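Local coordinates for GTP cyclohydrolase 1 type 2 homolog (Escherichia coli, Escherichia coli O157:H7, PDB 1NMO), which binds two metal ions in a dinuclear site of a ring-shaped hexamer and may help degrade radiation-damaged nucleotides, at residues 57-68 / 90-101. Sequence-based numbering, arbitrary orientation.
Sequences ADAVIVHHGYFW and DINLYGWHLPLD. With FE (Fe (III) ion), chain H; FE (Fe (III) ion), chain G.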
loop_
_atom_site.group_PDB
_atom_site.type_symbol
_atom_site.label_atom_id
_atom_site.label_comp_id
_atom_site.label_asym_id
_atom_site.label_seq_id
_atom_site.Cartn_x
_atom_site.Cartn_y
_atom_site.Cartn_z
ATOM N N ALA A 57 -22.824 -33.110 -0.560
ATOM C CA ALA A 57 -23.003 -33.634 -1.925
ATOM C C ALA A 57 -22.812 -35.114 -2.080
ATOM O O ALA A 57 -22.028 -35.767 -1.339
ATOM C CB ALA A 57 -22.095 -32.910 -2.904
ATOM N N ASP A 58 -23.541 -35.668 -3.055
ATOM C CA ASP A 58 -23.395 -37.097 -3.419
ATOM C C ASP A 58 -22.336 -37.264 -4.592
ATOM O O ASP A 58 -21.798 -38.363 -4.853
ATOM C CB ASP A 58 -24.706 -37.651 -3.946
ATOM C CG ASP A 58 -25.798 -37.614 -2.921
ATOM O OD1 ASP A 58 -25.558 -37.997 -1.748
ATOM O OD2 ASP A 58 -26.916 -37.218 -3.293
ATOM N N ALA A 59 -22.075 -36.194 -5.328
ATOM C CA ALA A 59 -21.084 -36.301 -6.394
ATOM C C ALA A 59 -20.394 -34.978 -6.584
ATOM O O ALA A 59 -20.913 -33.922 -6.212
ATOM C CB ALA A 59 -21.728 -36.691 -7.669
ATOM N N VAL A 60 -19.228 -35.043 -7.201
ATOM C CA VAL A 60 -18.513 -33.830 -7.565
ATOM C C VAL A 60 -18.191 -33.979 -9.028
ATOM O O VAL A 60 -17.768 -35.064 -9.449
ATOM C CB VAL A 60 -17.206 -33.687 -6.818
ATOM C CG1 VAL A 60 -16.368 -32.501 -7.378
ATOM C CG2 VAL A 60 -17.560 -33.398 -5.443
ATOM N N ILE A 61 -18.466 -32.934 -9.819
ATOM C CA ILE A 61 -18.137 -32.990 -11.236
ATOM C C ILE A 61 -17.196 -31.797 -11.556
ATOM O O ILE A 61 -17.435 -30.662 -11.095
ATOM C CB ILE A 61 -19.392 -32.943 -12.111
ATOM C CG1 ILE A 61 -20.358 -34.082 -11.735
ATOM C CG2 ILE A 61 -18.926 -33.030 -13.557
ATOM C CD1 ILE A 61 -21.618 -34.208 -12.620
ATOM N N VAL A 62 -16.129 -32.054 -12.321
ATOM C CA VAL A 62 -15.122 -31.048 -12.598
ATOM C C VAL A 62 -14.528 -31.107 -13.980
ATOM O O VAL A 62 -14.773 -32.075 -14.692
ATOM C CB VAL A 62 -13.901 -31.196 -11.643
ATOM C CG1 VAL A 62 -14.292 -30.959 -10.198
ATOM C CG2 VAL A 62 -13.291 -32.532 -11.803
ATOM N N HIS A 63 -13.820 -30.032 -14.385
ATOM C CA HIS A 63 -13.136 -30.031 -15.663
ATOM C C HIS A 63 -11.766 -30.712 -15.501
ATOM O O HIS A 63 -11.311 -31.377 -16.435
ATOM C CB HIS A 63 -12.926 -28.642 -16.166
ATOM C CG HIS A 63 -12.228 -28.559 -17.497
ATOM N ND1 HIS A 63 -12.429 -29.472 -18.524
ATOM C CD2 HIS A 63 -11.320 -27.653 -17.964
ATOM C CE1 HIS A 63 -11.662 -29.133 -19.557
ATOM N NE2 HIS A 63 -10.972 -28.036 -19.244
ATOM N N HIS A 64 -11.125 -30.526 -14.327
ATOM C CA HIS A 64 -9.811 -31.107 -13.992
ATOM C C HIS A 64 -9.866 -32.052 -12.768
ATOM O O HIS A 64 -9.854 -31.627 -11.593
ATOM C CB HIS A 64 -8.794 -30.022 -13.656
ATOM C CG HIS A 64 -8.545 -29.043 -14.751
ATOM N ND1 HIS A 64 -9.035 -27.755 -14.714
ATOM C CD2 HIS A 64 -7.841 -29.151 -15.903
ATOM C CE1 HIS A 64 -8.633 -27.109 -15.788
ATOM N NE2 HIS A 64 -7.907 -27.929 -16.524
ATOM N N GLY A 65 -9.904 -33.354 -13.030
ATOM C CA GLY A 65 -9.981 -34.311 -11.930
ATOM C C GLY A 65 -8.614 -34.860 -11.689
ATOM O O GLY A 65 -7.659 -34.082 -11.679
ATOM N N TYR A 66 -8.479 -36.191 -11.551
ATOM C CA TYR A 66 -7.151 -36.772 -11.229
ATOM C C TYR A 66 -6.618 -37.789 -12.252
ATOM O O TYR A 66 -7.134 -37.921 -13.363
ATOM C CB TYR A 66 -7.224 -37.474 -9.865
ATOM C CG TYR A 66 -7.841 -36.673 -8.730
ATOM C CD1 TYR A 66 -7.664 -35.330 -8.661
ATOM C CD2 TYR A 66 -8.628 -37.284 -7.715
ATOM C CE1 TYR A 66 -8.256 -34.573 -7.643
ATOM C CE2 TYR A 66 -9.214 -36.517 -6.679
ATOM C CZ TYR A 66 -9.020 -35.150 -6.676
ATOM O OH TYR A 66 -9.617 -34.260 -5.774
ATOM N N PHE A 67 -5.545 -38.478 -11.865
ATOM C CA PHE A 67 -4.979 -39.573 -12.681
ATOM C C PHE A 67 -4.503 -39.164 -14.058
ATOM O O PHE A 67 -4.816 -39.841 -15.038
ATOM C CB PHE A 67 -6.054 -40.629 -12.830
ATOM C CG PHE A 67 -6.734 -40.943 -11.523
ATOM C CD1 PHE A 67 -5.968 -41.200 -10.395
ATOM C CD2 PHE A 67 -8.104 -40.971 -11.416
ATOM C CE1 PHE A 67 -6.563 -41.477 -9.171
ATOM C CE2 PHE A 67 -8.698 -41.244 -10.224
ATOM C CZ PHE A 67 -7.903 -41.501 -9.087
ATOM N N TRP A 68 -3.809 -38.021 -14.127
ATOM C CA TRP A 68 -3.228 -37.506 -15.377
ATOM C C TRP A 68 -2.094 -38.450 -15.848
ATOM O O TRP A 68 -1.321 -39.024 -15.025
ATOM C CB TRP A 68 -2.656 -36.097 -15.160
ATOM C CG TRP A 68 -3.732 -35.117 -14.867
ATOM C CD1 TRP A 68 -4.250 -34.827 -13.613
ATOM C CD2 TRP A 68 -4.634 -34.480 -15.829
ATOM N NE1 TRP A 68 -5.432 -34.078 -13.743
ATOM C CE2 TRP A 68 -5.685 -33.840 -15.069
ATOM C CE3 TRP A 68 -4.666 -34.388 -17.249
ATOM C CZ2 TRP A 68 -6.751 -33.125 -15.687
ATOM C CZ3 TRP A 68 -5.733 -33.675 -17.861
ATOM C CH2 TRP A 68 -6.756 -33.053 -17.073
ATOM N N ASP A 90 -18.018 -41.257 0.768
ATOM C CA ASP A 90 -18.739 -41.911 -0.332
ATOM C C ASP A 90 -19.171 -40.943 -1.384
ATOM O O ASP A 90 -20.264 -41.062 -1.946
ATOM C CB ASP A 90 -19.971 -42.628 0.154
ATOM C CG ASP A 90 -19.657 -43.677 1.161
ATOM O OD1 ASP A 90 -18.798 -44.538 0.849
ATOM O OD2 ASP A 90 -20.286 -43.628 2.277
ATOM N N ILE A 91 -18.327 -39.970 -1.653
ATOM C CA ILE A 91 -18.669 -38.996 -2.669
ATOM C C ILE A 91 -18.107 -39.458 -4.031
ATOM O O ILE A 91 -16.924 -39.745 -4.112
ATOM C CB ILE A 91 -18.057 -37.632 -2.314
ATOM C CG1 ILE A 91 -18.684 -37.038 -1.073
ATOM C CG2 ILE A 91 -18.243 -36.670 -3.438
ATOM C CD1 ILE A 91 -18.103 -35.667 -0.709
ATOM N N ASN A 92 -18.947 -39.589 -5.069
ATOM C CA ASN A 92 -18.468 -39.884 -6.451
ATOM C C ASN A 92 -17.677 -38.698 -7.122
ATOM O O ASN A 92 -18.161 -37.555 -7.147
ATOM C CB ASN A 92 -19.663 -40.189 -7.380
ATOM C CG ASN A 92 -20.433 -41.394 -6.926
ATOM O OD1 ASN A 92 -20.183 -42.511 -7.377
ATOM N ND2 ASN A 92 -21.330 -41.199 -5.964
ATOM N N LEU A 93 -16.476 -38.905 -7.653
ATOM C CA LEU A 93 -15.862 -37.759 -8.371
ATOM C C LEU A 93 -15.912 -38.100 -9.839
ATOM O O LEU A 93 -15.454 -39.185 -10.231
ATOM C CB LEU A 93 -14.385 -37.560 -8.071
ATOM C CG LEU A 93 -13.660 -36.557 -8.990
ATOM C CD1 LEU A 93 -14.115 -35.169 -8.568
ATOM C CD2 LEU A 93 -12.130 -36.616 -8.814
ATOM N N TYR A 94 -16.467 -37.204 -10.667
ATOM C CA TYR A 94 -16.471 -37.411 -12.122
ATOM C C TYR A 94 -15.692 -36.200 -12.590
ATOM O O TYR A 94 -15.727 -35.148 -11.901
ATOM C CB TYR A 94 -17.872 -37.259 -12.750
ATOM C CG TYR A 94 -18.998 -38.174 -12.234
ATOM C CD1 TYR A 94 -19.544 -37.986 -10.998
ATOM C CD2 TYR A 94 -19.513 -39.204 -13.034
ATOM C CE1 TYR A 94 -20.609 -38.786 -10.532
ATOM C CE2 TYR A 94 -20.569 -40.032 -12.584
ATOM C CZ TYR A 94 -21.115 -39.804 -11.341
ATOM O OH TYR A 94 -22.217 -40.559 -10.935
ATOM N N GLY A 95 -14.995 -36.347 -13.729
ATOM C CA GLY A 95 -14.265 -35.271 -14.402
ATOM C C GLY A 95 -14.394 -35.491 -15.938
ATOM O O GLY A 95 -14.443 -36.653 -16.390
ATOM N N TRP A 96 -14.540 -34.422 -16.743
ATOM C CA TRP A 96 -14.530 -34.495 -18.198
ATOM C C TRP A 96 -13.541 -33.422 -18.664
ATOM O O TRP A 96 -13.776 -32.224 -18.491
ATOM C CB TRP A 96 -15.897 -34.218 -18.807
ATOM C CG TRP A 96 -16.735 -35.442 -18.840
ATOM C CD1 TRP A 96 -16.739 -36.397 -19.806
ATOM C CD2 TRP A 96 -17.602 -35.929 -17.794
ATOM N NE1 TRP A 96 -17.533 -37.445 -19.440
ATOM C CE2 TRP A 96 -18.080 -37.189 -18.210
ATOM C CE3 TRP A 96 -18.023 -35.411 -16.541
ATOM C CZ2 TRP A 96 -18.940 -37.952 -17.436
ATOM C CZ3 TRP A 96 -18.871 -36.151 -15.764
ATOM C CH2 TRP A 96 -19.330 -37.431 -16.215
ATOM N N HIS A 97 -12.428 -33.836 -19.264
ATOM C CA HIS A 97 -11.411 -32.904 -19.740
ATOM C C HIS A 97 -11.697 -32.473 -21.206
ATOM O O HIS A 97 -12.636 -31.705 -21.421
ATOM C CB HIS A 97 -10.022 -33.543 -19.572
ATOM C CG HIS A 97 -8.874 -32.615 -19.822
ATOM N ND1 HIS A 97 -7.854 -32.920 -20.710
ATOM C CD2 HIS A 97 -8.603 -31.368 -19.354
ATOM C CE1 HIS A 97 -7.013 -31.898 -20.786
ATOM N NE2 HIS A 97 -7.439 -30.944 -19.973
ATOM N N LEU A 98 -11.001 -32.981 -22.233
ATOM C CA LEU A 98 -11.248 -32.417 -23.581
ATOM C C LEU A 98 -12.697 -32.364 -24.040
ATOM O O LEU A 98 -13.163 -31.344 -24.659
ATOM C CB LEU A 98 -10.340 -33.094 -24.633
ATOM C CG LEU A 98 -8.847 -32.887 -24.222
ATOM C CD1 LEU A 98 -7.887 -33.558 -25.225
ATOM C CD2 LEU A 98 -8.503 -31.416 -24.143
ATOM N N PRO A 99 -13.474 -33.409 -23.732
ATOM C CA PRO A 99 -14.864 -33.302 -24.201
ATOM C C PRO A 99 -15.534 -32.042 -23.683
ATOM O O PRO A 99 -16.393 -31.419 -24.374
ATOM C CB PRO A 99 -15.518 -34.590 -23.678
ATOM C CG PRO A 99 -14.333 -35.580 -23.682
ATOM C CD PRO A 99 -13.231 -34.696 -23.073
ATOM N N LEU A 100 -15.159 -31.613 -22.481
ATOM C CA LEU A 100 -15.816 -30.392 -21.924
ATOM C C LEU A 100 -15.196 -29.099 -22.489
ATOM O O LEU A 100 -15.690 -28.007 -22.247
ATOM C CB LEU A 100 -15.809 -30.436 -20.380
ATOM C CG LEU A 100 -16.785 -29.478 -19.648
ATOM C CD1 LEU A 100 -18.233 -29.679 -20.123
ATOM C CD2 LEU A 100 -16.764 -29.917 -18.178
ATOM N N ASP A 101 -14.106 -29.219 -23.227
ATOM C CA ASP A 101 -13.544 -28.049 -23.916
ATOM C C ASP A 101 -14.211 -27.940 -25.297
ATOM O O ASP A 101 -14.712 -26.887 -25.678
ATOM C CB ASP A 101 -12.002 -28.179 -24.122
ATOM C CG ASP A 101 -11.239 -27.910 -22.854
ATOM O OD1 ASP A 101 -11.600 -26.905 -22.198
ATOM O OD2 ASP A 101 -10.327 -28.691 -22.477
HETATM FE FE FE H . -9.272 -27.158 -20.901
HETATM FE FE FE G . -7.647 -26.670 -18.229
HETATM O O HOH W 1 -8.012 -26.561 -22.822
#
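The first torsions of H63 (chi1 -180°) and H97 (chi1 -171°) both set CG anti to the backbone N, which brings the two imidazoles together near the irons. There CE1 of H63 comes 3.8 Å from CD2 of H97. The ring planes are only mildly inclined, yet offset so far that they hardly stack. The rotation of H63 is fixed at both ring nitrogens: ND1 donates to W96 O at 3.1 Å, on a carbonyl lone pair and close to the ring plane, while NE2 binds one iron ion at 2.5 Å. The D101 carboxylate, at right angles to the H63 ring, reaches the same ion through OD2 at 2.4 Å and, at a longer 2.7 Å, through OD1. H64 NE2 ligates the second iron at 2.1 Å; H215 and E219, which bridges both metals, complete its protein ligands. W68 meets H97 in a T-shaped pair, its CH2 lying over the centre of the imidazole face. The indole is tethered by NE1 to G65 O.

This metal-binding end follows a beta-alpha-beta crossover: strands 59-62 and 92-95 run parallel, adjacent in a mixed sheet, with helix 78-88 between them in sequence. Alternating backbone bonds from V60 N to N92 O through W96 N to V62 O establish the pairing. D58 O accepts from both N and ND2 of N92, the bond from ND2 being almost straight (177°); the side-chain amide has its strongest polar partner in G31. On the sheet face carrying V60 and V62, L93 divides its branches: CD1 packs 3.7 Å from V60 CG1, whereas CD2 sits over the Y66 ring in a CH-pi contact. On the opposite face the Y94 ring turns its edge to A59 CB, and I61 CG2 meets the edge of W96, beyond the strand, at CZ3.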